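Local coordinates for protein possible metal-dependent hydrolase (Veillonella parvula, PDB 3RPC) that probably hydrolyses an as yet unidentified substrate at a two-zinc site, as a member of the metallo-beta-lactamase superfamily, at residues H132-V135 / E136-A139; K16-K20 / N21-L25; K100-I103 / T104-G107; T207-I210 / G211-V214; L30-K33 / D34-P37. All blocks are in the same frame, centred on the assembly; numbering follows the deposited sequence. Where two conformers were deposited one is given.

Interaction 1 (H132-V135 / E136-A139). With ZN (zinc ion), chain E.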
loop_
_atom_site.group_PDB
_atom_site.type_symbol
_atom_site.label_atom_id
_atom_site.label_comp_id
_atom_site.label_asym_id
_atom_site.label_seq_id
_atom_site.Cartn_x
_atom_site.Cartn_y
_atom_site.Cartn_z
ATOM N N HIS A 132 -1.788 5.412 -7.593
ATOM C CA HIS A 132 -1.756 5.994 -8.939
ATOM C C HIS A 132 -2.770 7.140 -9.030
ATOM O O HIS A 132 -3.618 7.160 -9.928
ATOM C CB HIS A 132 -2.096 4.866 -9.938
ATOM C CG HIS A 132 -1.647 5.098 -11.356
ATOM N ND1 HIS A 132 -1.154 6.298 -11.824
ATOM C CD2 HIS A 132 -1.634 4.251 -12.413
ATOM C CE1 HIS A 132 -0.855 6.179 -13.108
ATOM N NE2 HIS A 132 -1.141 4.946 -13.490
ATOM N N GLY A 133 -2.676 8.087 -8.093
ATOM C CA GLY A 133 -3.640 9.168 -7.961
ATOM C C GLY A 133 -3.746 9.640 -6.523
ATOM O O GLY A 133 -3.302 8.957 -5.602
ATOM N N THR A 134 -4.319 10.828 -6.329
ATOM C CA THR A 134 -4.527 11.360 -4.992
ATOM C C THR A 134 -5.746 10.721 -4.341
ATOM O O THR A 134 -6.543 10.050 -4.999
ATOM C CB THR A 134 -4.791 12.865 -5.053
ATOM O OG1 THR A 134 -5.972 13.087 -5.826
ATOM C CG2 THR A 134 -3.617 13.582 -5.696
ATOM N N VAL A 135 -5.903 10.959 -3.041
ATOM C CA VAL A 135 -7.053 10.438 -2.307
ATOM C C VAL A 135 -8.365 10.887 -2.935
ATOM O O VAL A 135 -9.283 10.081 -3.116
ATOM C CB VAL A 135 -7.023 10.855 -0.829
ATOM C CG1 VAL A 135 -8.334 10.492 -0.137
ATOM C CG2 VAL A 135 -5.854 10.211 -0.128
ATOM N N GLU A 136 -8.444 12.171 -3.278
ATOM C CA GLU A 136 -9.623 12.720 -3.941
ATOM C C GLU A 136 -9.956 11.988 -5.241
ATOM O O GLU A 136 -11.121 11.746 -5.554
ATOM C CB GLU A 136 -9.443 14.218 -4.215
ATOM C CG GLU A 136 -10.266 14.710 -5.398
ATOM C CD GLU A 136 -10.506 16.207 -5.379
ATOM O OE1 GLU A 136 -9.815 16.917 -4.617
ATOM O OE2 GLU A 136 -11.398 16.671 -6.124
HETATM N N MSE A 137 -8.933 11.626 -6.007
HETATM C CA MSE A 137 -9.180 10.899 -7.245
HETATM C C MSE A 137 -9.702 9.497 -6.979
HETATM O O MSE A 137 -10.556 8.997 -7.713
HETATM C CB MSE A 137 -7.914 10.816 -8.090
HETATM C CG MSE A 137 -7.399 12.157 -8.537
HETATM SE SE MSE A 137 -5.795 11.854 -9.586
HETATM C CE MSE A 137 -5.484 13.677 -10.192
ATOM N N TYR A 138 -9.174 8.844 -5.946
ATOM C CA TYR A 138 -9.624 7.488 -5.633
ATOM C C TYR A 138 -11.007 7.489 -4.995
ATOM O O TYR A 138 -11.676 6.460 -4.965
ATOM C CB TYR A 138 -8.602 6.727 -4.778
ATOM C CG TYR A 138 -7.540 6.079 -5.626
ATOM C CD1 TYR A 138 -7.781 4.865 -6.260
ATOM C CD2 TYR A 138 -6.312 6.696 -5.828
ATOM C CE1 TYR A 138 -6.818 4.276 -7.069
ATOM C CE2 TYR A 138 -5.346 6.116 -6.623
ATOM C CZ TYR A 138 -5.600 4.907 -7.234
ATOM O OH TYR A 138 -4.629 4.347 -8.031
ATOM N N ALA A 139 -11.436 8.655 -4.517
ATOM C CA ALA A 139 -12.793 8.812 -3.995
ATOM C C ALA A 139 -13.800 8.970 -5.136
ATOM O O ALA A 139 -15.008 8.930 -4.919
ATOM C CB ALA A 139 -12.868 9.999 -3.056
HETATM ZN ZN ZN E . -0.393 3.834 -15.160
HETATM O O HOH W 1 -0.128 4.577 -17.001
#
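The Tyr-138 ring lies along the backbone of His-132 and Gly-133 and meets it with an edge: Gly-133 O sits in the ring plane, 3.6 Å from CE2, and Gly-133 N and Thr-134 O also lie near that plane. The imidazole of His-132 likewise works through its rim, where NE2 binds a zinc ion at 2.1 Å and the zinc-bound water lies in the ring plane. With CG anti to the backbone N (chi1 -159°), the imidazole leads away from the tyrosine toward the metal, and ND1 is held by Ile-203 O. The phenol reaches back instead: OH accepts a weak bond from His-132 N at 3.1 Å and touches CB of the same histidine at 3.2 Å, while its stronger partner is Gly-148 O. After Thr-134 the chain enters the short helix 135-138, which carries Tyr-138. Thr-134 is its N-cap; OG1 takes a weak capping bond from Met-137 N at 3.3 Å, and Tyr-138 N bonds to Thr-134 O at 3.0 Å. The selenium of Met-137, a selenomethionine, packs 3.8 Å from Gly-133 CA. Val-135 and Ala-139 pack on Ser-173 and Glu-176 of the second subunit. His-72, His-74 and Asp-168 complete this zinc's protein ligands, so the capped helix adjoins the two-zinc centre of the metallo-beta-lactamase fold, and the bond to Ile-203 O would orient the imidazole and probably strengthen NE2 as a zinc donor.

Interaction 2 (K16-K20 / N21-L25)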
loop_
_atom_site.group_PDB
_atom_site.type_symbol
_atom_site.label_atom_id
_atom_site.label_comp_id
_atom_site.label_asym_id
_atom_site.label_seq_id
_atom_site.Cartn_x
_atom_site.Cartn_y
_atom_site.Cartn_z
ATOM N N LYS A 16 15.619 -0.671 -20.176
ATOM C CA LYS A 16 16.309 -1.933 -19.943
ATOM C C LYS A 16 17.320 -1.727 -18.824
ATOM O O LYS A 16 18.243 -0.911 -18.948
ATOM C CB LYS A 16 16.999 -2.431 -21.223
ATOM C CG LYS A 16 16.020 -2.789 -22.346
ATOM C CD LYS A 16 16.723 -2.948 -23.709
ATOM C CE LYS A 16 17.630 -4.155 -23.746
ATOM N NZ LYS A 16 18.197 -4.302 -25.124
ATOM N N LEU A 17 17.116 -2.444 -17.720
ATOM C CA LEU A 17 17.975 -2.346 -16.555
ATOM C C LEU A 17 18.866 -3.566 -16.509
ATOM O O LEU A 17 18.384 -4.692 -16.381
ATOM C CB LEU A 17 17.133 -2.272 -15.277
ATOM C CG LEU A 17 17.898 -2.258 -13.951
ATOM C CD1 LEU A 17 18.753 -0.996 -13.850
ATOM C CD2 LEU A 17 16.940 -2.346 -12.761
ATOM N N THR A 18 20.169 -3.350 -16.623
ATOM C CA THR A 18 21.104 -4.471 -16.581
ATOM C C THR A 18 21.817 -4.447 -15.254
ATOM O O THR A 18 22.388 -3.430 -14.865
ATOM C CB THR A 18 22.158 -4.402 -17.698
ATOM O OG1 THR A 18 21.516 -4.423 -18.980
ATOM C CG2 THR A 18 23.113 -5.593 -17.592
ATOM N N ILE A 19 21.769 -5.570 -14.551
ATOM C CA ILE A 19 22.459 -5.711 -13.281
ATOM C C ILE A 19 23.172 -7.039 -13.393
ATOM O O ILE A 19 22.535 -8.071 -13.599
ATOM C CB ILE A 19 21.486 -5.753 -12.099
ATOM C CG1 ILE A 19 20.674 -4.464 -12.020
ATOM C CG2 ILE A 19 22.238 -5.970 -10.791
ATOM C CD1 ILE A 19 19.593 -4.509 -10.939
ATOM N N LYS A 20 24.497 -7.007 -13.292
ATOM C CA LYS A 20 25.297 -8.202 -13.531
ATOM C C LYS A 20 25.041 -8.725 -14.946
ATOM O O LYS A 20 25.155 -7.967 -15.910
ATOM C CB LYS A 20 25.022 -9.253 -12.454
ATOM C CG LYS A 20 25.818 -9.007 -11.164
ATOM C CD LYS A 20 25.068 -9.450 -9.918
ATOM C CE LYS A 20 25.983 -9.515 -8.694
ATOM N NZ LYS A 20 27.093 -8.517 -8.710
ATOM N N ASN A 21 24.694 -9.999 -15.088
ATOM C CA ASN A 21 24.414 -10.566 -16.406
ATOM C C ASN A 21 22.924 -10.648 -16.714
ATOM O O ASN A 21 22.513 -11.338 -17.645
ATOM C CB ASN A 21 25.038 -11.957 -16.552
ATOM C CG ASN A 21 26.544 -11.944 -16.399
ATOM O OD1 ASN A 21 27.111 -12.770 -15.682
ATOM N ND2 ASN A 21 27.202 -11.006 -17.070
ATOM N N THR A 22 22.110 -9.945 -15.931
ATOM C CA THR A 22 20.670 -9.995 -16.127
ATOM C C THR A 22 20.145 -8.664 -16.637
ATOM O O THR A 22 20.402 -7.623 -16.033
ATOM C CB THR A 22 19.944 -10.352 -14.817
ATOM O OG1 THR A 22 20.274 -11.698 -14.451
ATOM C CG2 THR A 22 18.436 -10.229 -14.984
ATOM N N THR A 23 19.415 -8.699 -17.748
ATOM C CA THR A 23 18.787 -7.489 -18.254
ATOM C C THR A 23 17.266 -7.591 -18.160
ATOM O O THR A 23 16.661 -8.484 -18.743
ATOM C CB THR A 23 19.206 -7.205 -19.702
ATOM O OG1 THR A 23 20.612 -6.927 -19.744
ATOM C CG2 THR A 23 18.449 -6.009 -20.264
ATOM N N PHE A 24 16.663 -6.658 -17.425
ATOM C CA PHE A 24 15.225 -6.570 -17.285
ATOM C C PHE A 24 14.658 -5.558 -18.264
ATOM O O PHE A 24 15.051 -4.386 -18.247
ATOM C CB PHE A 24 14.856 -6.097 -15.871
ATOM C CG PHE A 24 15.314 -7.014 -14.772
ATOM C CD1 PHE A 24 14.551 -8.118 -14.406
ATOM C CD2 PHE A 24 16.496 -6.767 -14.089
ATOM C CE1 PHE A 24 14.961 -8.962 -13.382
ATOM C CE2 PHE A 24 16.917 -7.609 -13.057
ATOM C CZ PHE A 24 16.144 -8.703 -12.703
ATOM N N LEU A 25 13.719 -5.999 -19.095
ATOM C CA LEU A 25 12.910 -5.077 -19.884
ATOM C C LEU A 25 11.751 -4.621 -19.004
ATOM O O LEU A 25 10.927 -5.432 -18.570
ATOM C CB LEU A 25 12.403 -5.773 -21.158
ATOM C CG LEU A 25 11.442 -4.961 -22.028
ATOM C CD1 LEU A 25 12.120 -3.717 -22.564
ATOM C CD2 LEU A 25 10.902 -5.807 -23.193
#
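Matching first torsions on Thr-18 and Thr-23 (chi1 -60° and -65°) set each OG1 beside its own backbone N and turn the two hydroxyls toward each other across a beta hairpin. They meet at 2.8 Å in a hydrogen bond that either could donate. Strands 14-19 and 22-26 are antiparallel neighbours in one of the molecule's two large sheets, joined by a type II' turn from Ile-19 to Thr-22. Thr-18 and Thr-23 form a non-hydrogen-bonded pair, so the two residues are joined through their side chains and not by backbone bonds to each other. Beside them, on the same face, CB of Lys-16 touches CG2 of Thr-23 and its CG touches CD1 of Leu-25, before NZ leaves for Leu-61 O. The pairs on each side of the threonines are hydrogen-bonded: Leu-17 with Phe-24, and Ile-19 with Thr-22 next to the turn. Their side chains occupy the other face, packed against Phe-155, Phe-120 and Ile-123 of the opposing sheet, as expected for the sandwich core of a metallo-beta-lactamase fold. There CG2 of Thr-22 lies 3.5 Å above the plane of the Phe-24 ring, toward its rim, and Leu-17 O meets the ring's edge 3.6 Å from CD2.

Interaction 3 (K100-I103 / T104-G107)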
loop_
_atom_site.group_PDB
_atom_site.type_symbol
_atom_site.label_atom_id
_atom_site.label_comp_id
_atom_site.label_asym_id
_atom_site.label_seq_id
_atom_site.Cartn_x
_atom_site.Cartn_y
_atom_site.Cartn_z
ATOM N N LYS A 100 -1.167 -11.448 -13.466
ATOM C CA LYS A 100 -0.653 -12.749 -13.890
ATOM C C LYS A 100 -1.668 -13.441 -14.789
ATOM O O LYS A 100 -1.314 -13.985 -15.835
ATOM C CB LYS A 100 -0.287 -13.655 -12.704
ATOM C CG LYS A 100 0.045 -15.083 -13.152
ATOM C CD LYS A 100 0.831 -15.843 -12.113
ATOM C CE LYS A 100 1.089 -17.279 -12.589
ATOM N NZ LYS A 100 2.034 -17.998 -11.694
ATOM N N GLU A 101 -2.934 -13.414 -14.396
ATOM C CA GLU A 101 -3.958 -14.091 -15.191
ATOM C C GLU A 101 -4.071 -13.463 -16.566
ATOM O O GLU A 101 -4.187 -14.168 -17.581
ATOM C CB GLU A 101 -5.305 -14.069 -14.478
ATOM C CG GLU A 101 -5.358 -15.001 -13.271
ATOM C CD GLU A 101 -6.651 -14.874 -12.492
ATOM O OE1 GLU A 101 -7.485 -14.018 -12.856
ATOM O OE2 GLU A 101 -6.831 -15.630 -11.515
ATOM N N LEU A 102 -4.008 -12.138 -16.616
ATOM C CA LEU A 102 -4.092 -11.459 -17.898
ATOM C C LEU A 102 -2.937 -11.866 -18.805
ATOM O O LEU A 102 -3.134 -12.271 -19.955
ATOM C CB LEU A 102 -4.078 -9.945 -17.698
ATOM C CG LEU A 102 -4.141 -9.144 -19.002
ATOM C CD1 LEU A 102 -5.444 -9.420 -19.750
ATOM C CD2 LEU A 102 -3.973 -7.654 -18.733
ATOM N N ILE A 103 -1.722 -11.755 -18.284
ATOM C CA ILE A 103 -0.535 -11.990 -19.101
ATOM C C ILE A 103 -0.373 -13.470 -19.485
ATOM O O ILE A 103 0.051 -13.784 -20.599
ATOM C CB ILE A 103 0.723 -11.366 -18.442
ATOM C CG1 ILE A 103 0.581 -9.837 -18.459
ATOM C CG2 ILE A 103 1.994 -11.806 -19.166
ATOM C CD1 ILE A 103 1.699 -9.080 -17.750
ATOM N N THR A 104 -0.734 -14.368 -18.574
ATOM C CA THR A 104 -0.814 -15.792 -18.891
ATOM C C THR A 104 -1.791 -16.037 -20.040
ATOM O O THR A 104 -1.518 -16.843 -20.936
ATOM C CB THR A 104 -1.297 -16.612 -17.686
ATOM O OG1 THR A 104 -0.345 -16.511 -16.617
ATOM C CG2 THR A 104 -1.454 -18.085 -18.085
ATOM N N SER A 105 -2.935 -15.356 -20.012
ATOM C CA SER A 105 -3.937 -15.552 -21.062
ATOM C C SER A 105 -3.411 -15.051 -22.406
ATOM O O SER A 105 -3.947 -15.390 -23.462
ATOM C CB SER A 105 -5.259 -14.857 -20.725
ATOM O OG SER A 105 -5.182 -13.444 -20.908
ATOM N N GLN A 106 -2.364 -14.232 -22.349
ATOM C CA GLN A 106 -1.756 -13.665 -23.545
ATOM C C GLN A 106 -0.613 -14.537 -24.074
ATOM O O GLN A 106 0.080 -14.162 -25.019
ATOM C CB GLN A 106 -1.314 -12.217 -23.275
ATOM C CG GLN A 106 -2.507 -11.282 -23.034
ATOM C CD GLN A 106 -2.141 -9.938 -22.418
ATOM O OE1 GLN A 106 -1.047 -9.751 -21.883
ATOM N NE2 GLN A 106 -3.069 -8.990 -22.495
ATOM N N GLY A 107 -0.428 -15.709 -23.469
ATOM C CA GLY A 107 0.486 -16.700 -24.013
ATOM C C GLY A 107 1.798 -16.856 -23.271
ATOM O O GLY A 107 2.611 -17.705 -23.617
#
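Gln-106 runs back from just beyond helix 97-105 toward Leu-102 and Ile-103. Its CB rests 3.4 Å from Ile-103 O. CG stands beside the backbone N (chi1 -67°), which brings it to 3.3 Å from Leu-102 O, and the extended chain then carries CD past that same carbonyl to 4.0 Å from CG of Leu-102. At the tip the amide divides its neighbours: NE2 touches CD1 of Leu-102 at 3.7 Å, while OE1 lies near CA and CG1 of Ile-103 and accepts a hydrogen bond from Trp-78 NE1. This is the C-terminal part of helix 97-105, the helix of a beta-alpha-beta unit between strands 92-94 and 111-113. On its inner side Ile-103 is buried against Val-94, Val-111 and Trp-78, and the extended Lys-100 chain reaches strand 111-113, where NZ bonds to Val-111 O. Two hydroxyls fold back onto carbonyls of the preceding turn. Thr-104 OG1 donates to Lys-100 O at 2.8 Å from above the carbonyl plane, so that this oxygen carries both the helical N-H and the hydroxyl of one residue. Ser-105 OG, placed between its backbone N and carbonyl carbon (chi1 75°), donates to Leu-102 O at 2.5 Å, a length short enough to be read with caution. Farther on, Gln-106 N bonds to Ile-103 O at 3.0 Å and weakly to Leu-102 O, and Gly-107, at a positive phi, turns the chain away.

Interaction 4 (T207-I210 / G211-V214)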
loop_
_atom_site.group_PDB
_atom_site.type_symbol
_atom_site.label_atom_id
_atom_site.label_comp_id
_atom_site.label_asym_id
_atom_site.label_seq_id
_atom_site.Cartn_x
_atom_site.Cartn_y
_atom_site.Cartn_z
ATOM N N THR A 207 7.762 17.650 -11.088
ATOM C CA THR A 207 8.945 18.344 -10.599
ATOM C C THR A 207 8.984 18.487 -9.071
ATOM O O THR A 207 10.057 18.391 -8.475
ATOM C CB THR A 207 9.114 19.725 -11.254
ATOM O OG1 THR A 207 7.881 20.449 -11.157
ATOM C CG2 THR A 207 9.510 19.571 -12.724
ATOM N N LYS A 208 7.825 18.693 -8.439
ATOM C CA LYS A 208 7.815 18.806 -6.979
ATOM C C LYS A 208 8.456 17.580 -6.335
ATOM O O LYS A 208 9.225 17.682 -5.371
ATOM C CB LYS A 208 6.394 18.982 -6.458
ATOM C CG LYS A 208 6.313 19.338 -4.992
ATOM C CD LYS A 208 4.879 19.683 -4.593
ATOM C CE LYS A 208 4.238 20.667 -5.570
ATOM N NZ LYS A 208 4.797 22.045 -5.475
ATOM N N ASP A 209 8.129 16.409 -6.878
ATOM C CA ASP A 209 8.666 15.149 -6.378
ATOM C C ASP A 209 10.159 15.002 -6.625
ATOM O O ASP A 209 10.877 14.434 -5.805
ATOM C CB ASP A 209 7.888 13.990 -6.997
ATOM C CG ASP A 209 6.397 14.174 -6.830
ATOM O OD1 ASP A 209 5.891 13.833 -5.742
ATOM O OD2 ASP A 209 5.741 14.729 -7.739
ATOM N N ILE A 210 10.632 15.507 -7.760
ATOM C CA ILE A 210 12.056 15.461 -8.025
ATOM C C ILE A 210 12.810 16.268 -6.976
ATOM O O ILE A 210 13.814 15.820 -6.438
ATOM C CB ILE A 210 12.378 15.995 -9.426
ATOM C CG1 ILE A 210 11.708 15.127 -10.488
ATOM C CG2 ILE A 210 13.895 16.071 -9.643
ATOM C CD1 ILE A 210 11.985 15.602 -11.912
ATOM N N GLY A 211 12.321 17.468 -6.677
ATOM C CA GLY A 211 12.987 18.285 -5.681
ATOM C C GLY A 211 12.984 17.579 -4.334
ATOM O O GLY A 211 13.987 17.586 -3.611
ATOM N N ARG A 212 11.856 16.953 -4.003
ATOM C CA ARG A 212 11.722 16.304 -2.701
ATOM C C ARG A 212 12.635 15.091 -2.630
ATOM O O ARG A 212 13.210 14.798 -1.578
ATOM C CB ARG A 212 10.266 15.899 -2.441
ATOM C CG ARG A 212 9.989 15.454 -1.009
ATOM C CD ARG A 212 8.530 15.058 -0.810
ATOM N NE ARG A 212 7.617 16.134 -1.207
ATOM C CZ ARG A 212 6.788 16.053 -2.246
ATOM N NH1 ARG A 212 6.727 14.937 -2.971
ATOM N NH2 ARG A 212 6.003 17.077 -2.552
HETATM N N MSE A 213 12.778 14.387 -3.748
HETATM C CA MSE A 213 13.628 13.202 -3.760
HETATM C C MSE A 213 15.090 13.558 -3.509
HETATM O O MSE A 213 15.827 12.806 -2.859
HETATM C CB MSE A 213 13.508 12.440 -5.089
HETATM C CG MSE A 213 14.153 11.054 -5.087
HETATM SE SE MSE A 213 13.205 9.858 -3.864
HETATM C CE MSE A 213 11.624 9.529 -4.889
ATOM N N VAL A 214 15.520 14.697 -4.040
ATOM C CA VAL A 214 16.895 15.132 -3.871
ATOM C C VAL A 214 17.175 15.482 -2.409
ATOM O O VAL A 214 18.264 15.214 -1.896
ATOM C CB VAL A 214 17.218 16.321 -4.793
ATOM C CG1 VAL A 214 18.546 16.953 -4.408
ATOM C CG2 VAL A 214 17.234 15.858 -6.258
#
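Asp-209 and Arg-212 lie side by side and point the same way from one flank of an alpha helix, their carboxylate and guanidinium planes turned 78° apart. Helix 207-216 belongs to a beta-alpha-beta unit between strands 186-190 and 221-225. With the planes so steeply turned, the salt bridge has one point of contact: NH1 of Arg-212 reaches OD1 of Asp-209 at 3.1 Å, with OD1 lying in the guanidinium plane while NH1 stands above the carboxylate plane. The other oxygen, OD2, accepts from Gly-206 N just before the helix, so the aspartate ties the first turn to both its leading end and the arginine. Arg-212 first runs out straight and then bends at chi3 (-55°), which folds the guanidinium back over the helix with Lys-208 O beneath its centre, 4.2 Å from the plane. The group also makes a cation-pi contact with Trp-171. Lys-208 crosses Arg-212 at a slant, its ammonium bent away. Ile-210, Met-213 (a selenomethionine) and Val-214 face inward, toward helix 237-246 and the strands beneath. Backbone bonds from residue i+4 to i link the two halves, among them Met-213 N to Asp-209 O at 2.8 Å. Where Lys-208 crosses, NH2 of Arg-212 touches its CG at 3.3 Å and its CD at 3.5 Å.

Interaction 5 (L30-K33 / D34-P37)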
loop_
_atom_site.group_PDB
_atom_site.type_symbol
_atom_site.label_atom_id
_atom_site.label_comp_id
_atom_site.label_asym_id
_atom_site.label_seq_id
_atom_site.Cartn_x
_atom_site.Cartn_y
_atom_site.Cartn_z
ATOM N N LEU A 30 5.374 -0.718 -26.693
ATOM C CA LEU A 30 6.260 -0.757 -27.860
ATOM C C LEU A 30 5.626 -0.310 -29.182
ATOM O O LEU A 30 6.262 -0.409 -30.237
ATOM C CB LEU A 30 6.889 -2.159 -28.002
ATOM C CG LEU A 30 7.615 -2.675 -26.751
ATOM C CD1 LEU A 30 8.263 -4.044 -27.003
ATOM C CD2 LEU A 30 8.656 -1.661 -26.276
ATOM N N ALA A 31 4.396 0.191 -29.136
ATOM C CA ALA A 31 3.664 0.541 -30.359
ATOM C C ALA A 31 4.382 1.581 -31.212
ATOM O O ALA A 31 5.050 2.476 -30.693
ATOM C CB ALA A 31 2.257 1.040 -30.007
ATOM N N PRO A 32 4.228 1.487 -32.541
ATOM C CA PRO A 32 4.754 2.565 -33.388
ATOM C C PRO A 32 4.087 3.908 -33.089
ATOM O O PRO A 32 2.992 3.948 -32.525
ATOM C CB PRO A 32 4.399 2.106 -34.811
ATOM C CG PRO A 32 4.243 0.604 -34.696
ATOM C CD PRO A 32 3.670 0.369 -33.320
ATOM N N LYS A 33 4.759 4.989 -33.472
ATOM C CA LYS A 33 4.233 6.344 -33.351
ATOM C C LYS A 33 2.763 6.464 -33.770
ATOM O O LYS A 33 2.354 5.963 -34.827
ATOM C CB LYS A 33 5.106 7.294 -34.184
ATOM C CG LYS A 33 4.647 8.750 -34.190
ATOM C CD LYS A 33 5.667 9.638 -34.907
ATOM C CE LYS A 33 5.200 11.085 -35.007
ATOM N NZ LYS A 33 6.242 11.919 -35.680
ATOM N N ASP A 34 1.975 7.130 -32.934
ATOM C CA ASP A 34 0.592 7.492 -33.256
ATOM C C ASP A 34 -0.371 6.316 -33.430
ATOM O O ASP A 34 -1.449 6.464 -33.998
ATOM C CB ASP A 34 0.540 8.439 -34.470
ATOM C CG ASP A 34 1.054 9.833 -34.145
ATOM O OD1 ASP A 34 1.250 10.125 -32.946
ATOM O OD2 ASP A 34 1.248 10.641 -35.078
ATOM N N THR A 35 0.011 5.153 -32.916
ATOM C CA THR A 35 -0.844 3.979 -32.995
ATOM C C THR A 35 -2.203 4.176 -32.328
ATOM O O THR A 35 -3.198 3.588 -32.744
ATOM C CB THR A 35 -0.120 2.728 -32.431
ATOM O OG1 THR A 35 0.993 2.414 -33.283
ATOM C CG2 THR A 35 -1.054 1.531 -32.361
ATOM N N TYR A 36 -2.250 5.023 -31.301
ATOM C CA TYR A 36 -3.453 5.168 -30.492
ATOM C C TYR A 36 -3.913 6.622 -30.398
ATOM O O TYR A 36 -3.101 7.539 -30.490
ATOM C CB TYR A 36 -3.197 4.646 -29.076
ATOM C CG TYR A 36 -2.862 3.178 -29.018
ATOM C CD1 TYR A 36 -3.855 2.220 -29.161
ATOM C CD2 TYR A 36 -1.555 2.749 -28.806
ATOM C CE1 TYR A 36 -3.564 0.870 -29.109
ATOM C CE2 TYR A 36 -1.251 1.394 -28.742
ATOM C CZ TYR A 36 -2.263 0.466 -28.902
ATOM O OH TYR A 36 -1.979 -0.874 -28.850
ATOM N N PRO A 37 -5.224 6.825 -30.207
ATOM C CA PRO A 37 -5.747 8.149 -29.857
ATOM C C PRO A 37 -5.284 8.462 -28.447
ATOM O O PRO A 37 -4.956 7.535 -27.716
ATOM C CB PRO A 37 -7.266 7.934 -29.826
ATOM C CG PRO A 37 -7.509 6.594 -30.446
ATOM C CD PRO A 37 -6.274 5.796 -30.207
#
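Two hydrogen bonds from Thr-35 converge on the carbonyl oxygen of Pro-32. The backbone N donates at 3.2 Å with an N-H...O angle of 144°, closing a type II beta turn from Pro-32 to Thr-35. The hydroxyl, OG1, donates to the same oxygen at 2.6 Å. Both donors approach from one face of the carbonyl plane, the hydroxyl well above it, and the threonine torsion (chi1 -66°) makes this possible by keeping OG1 on the side of its own backbone N. A single acceptor is thus gripped twice by one residue. Van der Waals contacts lie alongside. OG1 lies 3.4 Å from CD of the Pro-32 ring, and CB of Ala-31, just before the turn and pointing toward 34-37, touches both OG1 at 3.8 Å and CE2 of Tyr-36 at 3.7 Å. CG2 of Thr-35 covers one face of the Tyr-36 ring near its rim. The charged groups do not meet: Lys-33 and Asp-34 project side by side from the corner of the turn, CG to CG at 3.8 Å, yet NZ of Lys-33 stays 5.2 Å from OD2 of Asp-34, too far for a salt bridge. Outside the turn, Lys-33 N bonds to Asp-53 OD1, Ala-31 O receives Arg-11 NH2, and Asp-34 O receives Arg-48 NH1. Asp-34 takes the left-handed backbone position (phi 65°) expected of the third residue of a type II turn, and directly after it Thr-35 and Tyr-36 both face Met-49 in a classic beta bulge, within the long surface loop between strand 22-26 and helix 58-62.

Overall arrangement
All five contacts are local, and none touches another. Interaction 2 is the most buried, a hairpin with one face packed between the two sheets; interactions 3 and 5 lie at the surface, and interactions 1 and 4 are partly buried. Interactions 3 and 4 both belong to helices of beta-alpha-beta units but sit on opposite sides of the chain's centre, about 36 Å between centres. One relies on hydroxyls bonded to helix carbonyls, the other on a salt bridge. Interaction 5 follows the hairpin's second strand, its nearest atoms about 5 Å from interaction 2. Only interaction 1 contributes a zinc ligand, and it alone touches the second subunit.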